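Local coordinates for peptidase S9 prolyl oligopeptidase catalytic domain-containing protein (Pyrococcus horikoshii, PDB 4HXF) that is a self-compartmentalizing hexameric serine protease, an acylaminoacyl peptidase that probably cleaves peptides with the alpha/beta-hydrolase domain it carries beside a beta-propeller, at residues G469-N473 against A484-E488. Residues are numbered along the deposited sequence; the frame is centred on the assembly and turned at random.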
loop_
_atom_site.group_PDB
_atom_site.type_symbol
_atom_site.label_atom_id
_atom_site.label_comp_id
_atom_site.label_asym_id
_atom_site.label_seq_id
_atom_site.Cartn_x
_atom_site.Cartn_y
_atom_site.Cartn_z
ATOM N N GLY A 469 1.460 18.828 -42.446
ATOM C CA GLY A 469 0.505 17.690 -42.586
ATOM C C GLY A 469 -0.613 18.032 -43.554
ATOM O O GLY A 469 -0.942 17.270 -44.503
ATOM N N TYR A 470 -1.210 19.235 -43.432
ATOM C CA TYR A 470 -2.105 19.769 -44.455
ATOM C C TYR A 470 -1.452 19.605 -45.810
ATOM O O TYR A 470 -2.051 19.245 -46.819
ATOM C CB TYR A 470 -2.347 21.300 -44.162
ATOM C CG TYR A 470 -2.961 22.004 -45.360
ATOM C CD1 TYR A 470 -4.240 21.825 -45.702
ATOM C CD2 TYR A 470 -2.217 22.865 -46.125
ATOM C CE1 TYR A 470 -4.779 22.474 -46.782
ATOM C CE2 TYR A 470 -2.705 23.552 -47.188
ATOM C CZ TYR A 470 -4.064 23.364 -47.518
ATOM O OH TYR A 470 -4.602 24.018 -48.658
ATOM N N MET A 471 -0.213 20.115 -45.934
ATOM C CA MET A 471 0.389 20.136 -47.269
ATOM C C MET A 471 0.778 18.767 -47.831
ATOM O O MET A 471 0.685 18.561 -49.024
ATOM C CB MET A 471 1.654 20.945 -47.282
ATOM C CG MET A 471 2.244 21.254 -48.659
ATOM S SD MET A 471 1.190 22.392 -49.583
ATOM C CE MET A 471 1.193 23.850 -48.588
ATOM N N THR A 472 1.066 17.817 -46.978
ATOM C CA THR A 472 1.227 16.428 -47.357
ATOM C C THR A 472 -0.104 15.879 -47.880
ATOM O O THR A 472 -0.172 15.246 -48.924
ATOM C CB THR A 472 1.710 15.558 -46.150
ATOM O OG1 THR A 472 3.042 15.993 -45.781
ATOM C CG2 THR A 472 1.801 14.071 -46.488
ATOM N N ASN A 473 -1.162 16.098 -47.095
ATOM C CA ASN A 473 -2.532 15.722 -47.553
ATOM C C ASN A 473 -2.845 16.277 -48.932
ATOM O O ASN A 473 -3.312 15.643 -49.902
ATOM C CB ASN A 473 -3.625 16.201 -46.580
ATOM C CG ASN A 473 -3.548 15.612 -45.198
ATOM O OD1 ASN A 473 -2.908 14.572 -44.955
ATOM N ND2 ASN A 473 -4.268 16.281 -44.238
ATOM N N ALA A 484 4.539 8.073 -51.530
ATOM C CA ALA A 484 4.151 7.857 -50.126
ATOM C C ALA A 484 4.071 9.157 -49.420
ATOM O O ALA A 484 4.816 10.070 -49.712
ATOM C CB ALA A 484 5.204 6.967 -49.429
ATOM N N GLY A 485 3.251 9.211 -48.395
ATOM C CA GLY A 485 3.111 10.332 -47.521
ATOM C C GLY A 485 2.990 9.973 -46.067
ATOM O O GLY A 485 2.438 8.875 -45.731
ATOM N N ILE A 486 3.510 10.829 -45.194
ATOM C CA ILE A 486 3.265 10.755 -43.733
ATOM C C ILE A 486 2.749 12.086 -43.322
ATOM O O ILE A 486 3.503 13.085 -43.314
ATOM C CB ILE A 486 4.484 10.293 -42.900
ATOM C CG1 ILE A 486 5.024 8.921 -43.406
ATOM C CG2 ILE A 486 4.060 10.277 -41.411
ATOM C CD1 ILE A 486 6.136 8.366 -42.505
ATOM N N SER A 487 1.466 12.150 -42.979
ATOM C CA SER A 487 0.831 13.427 -42.574
ATOM C C SER A 487 0.529 13.378 -41.092
ATOM O O SER A 487 -0.156 12.469 -40.628
ATOM C CB SER A 487 -0.474 13.561 -43.342
ATOM O OG SER A 487 -1.354 14.554 -42.800
ATOM N N GLU A 488 0.974 14.363 -40.347
ATOM C CA GLU A 488 0.858 14.322 -38.862
ATOM C C GLU A 488 0.167 15.567 -38.358
ATOM O O GLU A 488 0.448 16.689 -38.753
ATOM C CB GLU A 488 2.213 14.238 -38.209
ATOM C CG GLU A 488 3.179 13.316 -38.869
ATOM C CD GLU A 488 4.373 13.034 -38.002
ATOM O OE1 GLU A 488 4.148 12.935 -36.758
ATOM O OE2 GLU A 488 5.530 13.000 -38.562
#
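In the alpha/beta-hydrolase domain, helix 467-478 links two neighbouring parallel strands, 460-465 and 484-488, in a beta-alpha-beta unit. Here Gly469, Thr472 and Asn473 of the helix pack on the second strand. The axes of 469-473 and 484-488 come within 6.8 Å, with 143° between their N-to-C directions. The helix follows directly on Ser466, which lines the inhibitor pocket and is probably the nucleophile of a GxSxG elbow.

A chi1 of 164° turns Ser487 OG away from its own backbone N and toward the helix. Ser487 OG donates a hydrogen bond to Asn473 OD1, 2.7 Å away. The donor stands 39° out of the carbonyl plane, so it meets the amide oxygen from above. Ser487 OG also lies 3.2 Å from Gly469 O. That oxygen accepts the backbone N-H of Asn473 within the helix. The other end of the Asn473 amide is held by Ile491 O, which accepts from ND2. The two bonds fix which way the amide is turned. A leucine in place of Asn473 would probably leave the buried Ser487 hydroxyl without its acceptor and Ile491 O without this donor.

Thr472 meets the strand with its methyl. Thr472 CG2 lies 3.7 Å from Ile486 O and 3.9 Å from Ser487 CB. The methyl also sits over Gly485 CA, 4.1 Å from Thr472 CG2. The Thr472 hydroxyl bonds back to Gly468 O. At Gly469 the backbone itself comes close to the strand, with Gly469 CA 4.0 Å from Glu488 O.

Strand 484-488 lies between strands 460-465 and 538-543. Ile486 packs on helix 586-605 at the other face of the sheet, where Glu488 forms a salt bridge with Arg592. On the far side of helix 467-478, Met471 packs against helix 436-451.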